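Alpha-L-arabinosidase (Xanthomonas axonopodis pv. citri, PDB 6D25) probably releases alpha-L-arabinofuranosyl side groups from arabinoxylans, including internal di-substituted ones, as a family GH51 glycoside hydrolase. Local coordinates at residues A[45-50]-A[366-371]; A[263-268]-A[320-325]. All blocks are in the same frame, centred on the assembly; numbering follows the deposited sequence.

Interaction 1 (A[45-50]-A[366-371])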
loop_
_atom_site.group_PDB
_atom_site.type_symbol
_atom_site.label_atom_id
_atom_site.label_comp_id
_atom_site.label_asym_id
_atom_site.label_seq_id
_atom_site.Cartn_x
_atom_site.Cartn_y
_atom_site.Cartn_z
ATOM N N SER A 45 8.272 -21.950 27.837
ATOM C CA SER A 45 9.326 -21.424 26.989
ATOM C C SER A 45 10.108 -20.338 27.725
ATOM O O SER A 45 9.534 -19.424 28.307
ATOM C CB SER A 45 8.815 -20.883 25.669
ATOM O OG SER A 45 9.886 -20.327 24.921
ATOM N N ARG A 46 11.426 -20.397 27.572
ATOM C CA ARG A 46 12.240 -19.294 28.074
ATOM C C ARG A 46 11.833 -17.967 27.429
ATOM O O ARG A 46 12.075 -16.931 28.035
ATOM C CB ARG A 46 13.732 -19.543 27.860
ATOM C CG ARG A 46 14.219 -19.533 26.417
ATOM C CD ARG A 46 15.719 -19.832 26.402
ATOM N NE ARG A 46 16.264 -19.658 25.046
ATOM C CZ ARG A 46 16.206 -20.532 24.066
ATOM N NH1 ARG A 46 15.663 -21.739 24.268
ATOM N NH2 ARG A 46 16.770 -20.180 22.915
ATOM N N GLN A 47 11.234 -17.982 26.247
ATOM C CA GLN A 47 10.909 -16.740 25.542
ATOM C C GLN A 47 9.747 -16.007 26.229
ATOM O O GLN A 47 9.446 -14.876 25.865
ATOM C CB GLN A 47 10.549 -17.004 24.081
ATOM C CG GLN A 47 11.563 -17.825 23.301
ATOM C CD GLN A 47 12.959 -17.257 23.297
ATOM O OE1 GLN A 47 13.149 -16.069 23.482
ATOM N NE2 GLN A 47 13.933 -18.122 23.052
ATOM N N LEU A 48 9.117 -16.624 27.242
ATOM C CA LEU A 48 8.145 -15.910 28.063
ATOM C C LEU A 48 8.802 -14.772 28.860
ATOM O O LEU A 48 8.101 -13.893 29.376
ATOM C CB LEU A 48 7.481 -16.921 29.018
ATOM C CG LEU A 48 6.541 -17.933 28.358
ATOM C CD1 LEU A 48 5.954 -18.856 29.405
ATOM C CD2 LEU A 48 5.446 -17.247 27.564
ATOM N N PHE A 49 10.111 -14.769 28.958
ATOM C CA PHE A 49 10.869 -13.766 29.718
ATOM C C PHE A 49 11.524 -12.745 28.782
ATOM O O PHE A 49 12.534 -12.132 29.158
ATOM C CB PHE A 49 11.903 -14.497 30.592
ATOM C CG PHE A 49 11.216 -15.401 31.587
ATOM C CD1 PHE A 49 10.633 -14.869 32.720
ATOM C CD2 PHE A 49 11.013 -16.740 31.316
ATOM C CE1 PHE A 49 9.904 -15.677 33.596
ATOM C CE2 PHE A 49 10.354 -17.560 32.215
ATOM C CZ PHE A 49 9.754 -17.018 33.339
ATOM N N GLY A 50 10.947 -12.547 27.604
ATOM C CA GLY A 50 11.464 -11.575 26.650
ATOM C C GLY A 50 11.415 -10.151 27.174
ATOM O O GLY A 50 10.592 -9.779 28.075
ATOM N N VAL A 366 0.869 -20.004 24.634
ATOM C CA VAL A 366 1.636 -18.799 24.880
ATOM C C VAL A 366 3.110 -19.179 25.013
ATOM O O VAL A 366 3.511 -19.786 26.045
ATOM C CB VAL A 366 1.144 -18.046 26.126
ATOM C CG1 VAL A 366 1.941 -16.767 26.327
ATOM C CG2 VAL A 366 -0.344 -17.717 26.035
ATOM N N ARG A 367 3.888 -18.848 23.988
ATOM C CA ARG A 367 5.256 -19.353 23.923
ATOM C C ARG A 367 6.270 -18.204 23.807
ATOM O O ARG A 367 7.476 -18.474 23.748
ATOM C CB ARG A 367 5.400 -20.317 22.739
ATOM C CG ARG A 367 4.474 -21.521 22.847
ATOM C CD ARG A 367 4.770 -22.678 21.930
ATOM N NE ARG A 367 4.626 -22.413 20.543
ATOM C CZ ARG A 367 3.597 -22.786 19.771
ATOM N NH1 ARG A 367 3.724 -22.587 18.471
ATOM N NH2 ARG A 367 2.500 -23.317 20.273
ATOM N N MET A 368 5.805 -16.968 23.823
ATOM C CA MET A 368 6.674 -15.790 23.881
ATOM C C MET A 368 5.920 -14.662 24.603
ATOM O O MET A 368 4.702 -14.545 24.477
ATOM C CB MET A 368 7.030 -15.271 22.478
ATOM C CG MET A 368 7.722 -16.305 21.587
ATOM S SD MET A 368 8.103 -15.614 19.935
ATOM C CE MET A 368 9.363 -14.425 20.419
ATOM N N ALA A 369 6.651 -13.843 25.327
ATOM C CA ALA A 369 6.137 -12.624 25.937
ATOM C C ALA A 369 7.279 -11.637 26.112
ATOM O O ALA A 369 8.434 -12.030 26.212
ATOM C CB ALA A 369 5.442 -12.899 27.265
ATOM N N ASN A 370 6.946 -10.367 26.071
ATOM C CA ASN A 370 7.926 -9.294 26.208
ATOM C C ASN A 370 7.331 -8.185 27.082
ATOM O O ASN A 370 6.322 -7.542 26.725
ATOM C CB ASN A 370 8.383 -8.709 24.878
ATOM C CG ASN A 370 8.942 -9.730 23.914
ATOM O OD1 ASN A 370 8.173 -10.471 23.307
ATOM N ND2 ASN A 370 10.264 -9.780 23.772
ATOM N N ILE A 371 7.959 -7.938 28.227
ATOM C CA ILE A 371 7.510 -6.887 29.130
ATOM C C ILE A 371 7.922 -5.527 28.561
ATOM O O ILE A 371 9.040 -5.378 28.008
ATOM C CB ILE A 371 8.051 -7.121 30.558
ATOM C CG1 ILE A 371 7.279 -6.288 31.571
ATOM C CG2 ILE A 371 9.547 -6.859 30.636
ATOM C CD1 ILE A 371 7.618 -6.499 33.021
HETATM O O HOH W 1 5.526 -21.665 26.741
HETATM O O HOH W 2 8.809 -19.996 21.893
#

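Interaction 2 (A[263-268]-A[320-325]). With GOL (glycerol), chain G.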
loop_
_atom_site.group_PDB
_atom_site.type_symbol
_atom_site.label_atom_id
_atom_site.label_comp_id
_atom_site.label_asym_id
_atom_site.label_seq_id
_atom_site.Cartn_x
_atom_site.Cartn_y
_atom_site.Cartn_z
ATOM N N LEU A 263 1.246 -14.833 16.677
ATOM C CA LEU A 263 0.293 -13.731 16.631
ATOM C C LEU A 263 0.497 -12.900 17.902
ATOM O O LEU A 263 0.418 -13.448 18.985
ATOM C CB LEU A 263 -1.132 -14.267 16.574
ATOM C CG LEU A 263 -2.217 -13.187 16.537
ATOM C CD1 LEU A 263 -2.186 -12.454 15.220
ATOM C CD2 LEU A 263 -3.591 -13.779 16.743
ATOM N N SER A 264 0.781 -11.606 17.774
ATOM C CA SER A 264 1.057 -10.796 18.957
ATOM C C SER A 264 -0.249 -10.340 19.619
ATOM O O SER A 264 -1.225 -10.133 18.965
ATOM C CB SER A 264 1.957 -9.649 18.648
ATOM O OG SER A 264 1.293 -8.736 17.820
ATOM N N MET A 265 -0.256 -10.256 20.922
ATOM C CA MET A 265 -1.311 -9.602 21.664
ATOM C C MET A 265 -0.665 -8.637 22.666
ATOM O O MET A 265 0.456 -8.846 23.067
ATOM C CB MET A 265 -2.207 -10.602 22.389
ATOM C CG MET A 265 -1.565 -11.395 23.471
ATOM S SD MET A 265 -2.862 -12.224 24.539
ATOM C CE MET A 265 -3.328 -10.862 25.605
ATOM N N HIS A 266 -1.386 -7.591 23.012
ATOM C CA HIS A 266 -0.889 -6.516 23.872
ATOM C C HIS A 266 -1.921 -6.288 24.977
ATOM O O HIS A 266 -3.110 -6.155 24.653
ATOM C CB HIS A 266 -0.705 -5.199 23.106
ATOM C CG HIS A 266 0.327 -5.274 22.036
ATOM N ND1 HIS A 266 0.519 -4.292 21.114
ATOM C CD2 HIS A 266 1.303 -6.165 21.796
ATOM C CE1 HIS A 266 1.528 -4.588 20.334
ATOM N NE2 HIS A 266 2.022 -5.733 20.719
ATOM N N TYR A 267 -1.455 -6.234 26.246
ATOM C CA TYR A 267 -2.327 -5.824 27.340
ATOM C C TYR A 267 -1.503 -5.174 28.449
ATOM O O TYR A 267 -0.692 -5.840 29.099
ATOM C CB TYR A 267 -3.087 -7.011 27.938
ATOM C CG TYR A 267 -3.948 -6.627 29.121
ATOM C CD1 TYR A 267 -5.017 -5.759 28.962
ATOM C CD2 TYR A 267 -3.663 -7.079 30.404
ATOM C CE1 TYR A 267 -5.784 -5.336 30.030
ATOM C CE2 TYR A 267 -4.420 -6.663 31.484
ATOM C CZ TYR A 267 -5.488 -5.797 31.309
ATOM O OH TYR A 267 -6.221 -5.376 32.399
ATOM N N TYR A 268 -1.747 -3.891 28.671
ATOM C CA TYR A 268 -1.146 -3.130 29.747
ATOM C C TYR A 268 -2.068 -3.113 30.957
ATOM O O TYR A 268 -3.297 -3.063 30.851
ATOM C CB TYR A 268 -0.885 -1.687 29.321
ATOM C CG TYR A 268 0.240 -1.549 28.341
ATOM C CD1 TYR A 268 1.553 -1.567 28.771
ATOM C CD2 TYR A 268 0.003 -1.454 26.982
ATOM C CE1 TYR A 268 2.603 -1.466 27.872
ATOM C CE2 TYR A 268 1.054 -1.381 26.076
ATOM C CZ TYR A 268 2.362 -1.370 26.519
ATOM O OH TYR A 268 3.414 -1.296 25.628
ATOM N N LEU A 320 0.833 -17.781 20.535
ATOM C CA LEU A 320 0.353 -16.506 21.005
ATOM C C LEU A 320 1.533 -15.827 21.704
ATOM O O LEU A 320 2.213 -16.416 22.554
ATOM C CB LEU A 320 -0.837 -16.711 21.947
ATOM C CG LEU A 320 -1.532 -15.465 22.478
ATOM C CD1 LEU A 320 -2.001 -14.541 21.353
ATOM C CD2 LEU A 320 -2.714 -15.910 23.298
ATOM N N VAL A 321 1.810 -14.611 21.254
ATOM C CA VAL A 321 3.003 -13.877 21.610
ATOM C C VAL A 321 2.540 -12.628 22.382
ATOM O O VAL A 321 1.926 -11.738 21.791
ATOM C CB VAL A 321 3.798 -13.499 20.355
ATOM C CG1 VAL A 321 4.981 -12.622 20.667
ATOM C CG2 VAL A 321 4.244 -14.754 19.592
ATOM N N VAL A 322 2.782 -12.564 23.686
ATOM C CA VAL A 322 2.286 -11.430 24.434
ATOM C C VAL A 322 3.382 -10.379 24.380
ATOM O O VAL A 322 4.153 -10.273 25.339
ATOM C CB VAL A 322 1.931 -11.801 25.879
ATOM C CG1 VAL A 322 1.340 -10.610 26.661
ATOM C CG2 VAL A 322 0.954 -12.956 25.906
ATOM N N ASP A 323 3.485 -9.607 23.299
ATOM C CA ASP A 323 4.796 -8.918 23.201
ATOM C C ASP A 323 4.717 -7.479 23.715
ATOM O O ASP A 323 5.709 -6.772 23.599
ATOM C CB ASP A 323 5.450 -9.088 21.838
ATOM C CG ASP A 323 4.588 -8.533 20.749
ATOM O OD1 ASP A 323 3.508 -8.046 21.121
ATOM O OD2 ASP A 323 5.022 -8.581 19.580
ATOM N N GLU A 324 3.611 -7.108 24.369
ATOM C CA GLU A 324 3.634 -5.955 25.304
ATOM C C GLU A 324 2.723 -6.282 26.480
ATOM O O GLU A 324 1.554 -6.569 26.277
ATOM C CB GLU A 324 3.188 -4.632 24.649
ATOM C CG GLU A 324 3.999 -4.278 23.422
ATOM C CD GLU A 324 3.566 -3.033 22.661
ATOM O OE1 GLU A 324 2.749 -2.285 23.226
ATOM O OE2 GLU A 324 4.041 -2.856 21.501
ATOM N N TRP A 325 3.284 -6.233 27.682
ATOM C CA TRP A 325 2.542 -6.300 28.920
ATOM C C TRP A 325 3.302 -5.520 30.000
ATOM O O TRP A 325 4.464 -5.181 29.798
ATOM C CB TRP A 325 2.294 -7.753 29.338
ATOM C CG TRP A 325 3.532 -8.506 29.714
ATOM C CD1 TRP A 325 4.391 -9.133 28.858
ATOM C CD2 TRP A 325 4.054 -8.735 31.037
ATOM N NE1 TRP A 325 5.432 -9.696 29.543
ATOM C CE2 TRP A 325 5.236 -9.502 30.884
ATOM C CE3 TRP A 325 3.664 -8.359 32.324
ATOM C CZ2 TRP A 325 6.017 -9.892 31.976
ATOM C CZ3 TRP A 325 4.414 -8.776 33.399
ATOM C CH2 TRP A 325 5.579 -9.528 33.234
HETATM C C1 GOL G . 4.533 0.900 22.058
HETATM O O1 GOL G . 5.317 1.915 21.395
HETATM C C2 GOL G . 3.813 1.480 23.311
HETATM O O2 GOL G . 2.757 0.562 23.658
HETATM C C3 GOL G . 4.784 1.663 24.480
HETATM O O3 GOL G . 5.392 0.429 24.985
#

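Interaction 1 (A[45-50]-A[366-371])
Q47 and G50 turn their backbone carbonyls to strand 366-371, where Q47 O accepts from A369 N (3.0 Å) and G50 O from I371 N (3.2 Å) on either side of a single bridge between G50 and N370. These bonds tie the turn that leads into strand 51-52, the first of the parallel sheet, to the eighth strand, and so help close the (β/α)8 barrel. Q47 O is gripped twice, since G50 N and A369 N reach it from opposite faces of its carbonyl plane. At the start of the turn, S45 OG accepts from Q47 N in an ST turn. With OG anti to the backbone N (chi1 177°), it also meets a water that donates to R367 O, and a second water links S45 N with V366 O. L48 supplies the apolar part: its CD2 packs on V366 CG1 at 3.7 Å, the two side chains crossing at about a right angle. A369 CB rests against the backbone carbonyl of L48, 3.5 Å from L48 O. Q47 CB lies 3.8 Å from M368 CG, but a bend at chi2 (-56°) swings the amide off the strand, and OE1 accepts from N93 ND2. The amide of N370 occupies the side of G50 where a side chain would project: ND2 stands 3.6 Å from G50 CA and donates to Q51 O and N93 OD1.

Interaction 2 (A[263-268]-A[320-325])
H266 and E324 both set CG beside their backbone N (chi1 -64° and -56°), and the extended chain of E324 then runs over one face of the imidazole. E324 CG lies 3.7 Å from the H266 ring centroid in a CH-pi contact, and the carboxylate stacks over the rim with its plane only 15° from that of the ring. At the ring edge, D323 OD1 takes a weak, bent bond from H266 NE2 (2.8 Å). Y268 OH donates to E324 OE1 (2.7 Å), approaching from above the carboxylate plane. V321 N to L263 O and M265 N to V321 O join the parallel strands; after an inverse gamma turn at V322 and the corner at E324, Y267 N still bonds to E324 O. On the barrel's outer layer, M265 CG touches both L320 CD1 and V322 CG2, 3.8 Å from each, its side chain running alongside V322. R95 at OE2, Y268 at OE1 and the H266 stack fix the carboxylate's rotation; a second carboxylate, E202, lies close to OE1. A glycerol, probably from the crystallisation liquor, donates through O2 to E324 OE1 (2.9 Å) and through O3 to Y268 OH (2.7 Å), as sugar hydroxyls might.

In the fold
Strand 366-371 of interaction 1 pairs with strand 319-325 of interaction 2, and the two contact centres lie about 10 Å apart. V322 is the joint: its N is 2.9 Å from M368 O and its O 2.9 Å from N370 N, both probable hydrogen bonds. Further along, N370 O packs 3.3 Å from W325 CD1. Just beyond strands 51-52 and 366-371, E54 and Q373 bind the same glycerol as E324 and Y268; C100 N, whose residue is disulfide-bonded to C206, holds it too. E202 and E324 follow or end the fourth and seventh strands, where clan GH-A hydrolases carry their catalytic carboxylates, so the glycerol probably marks the active site.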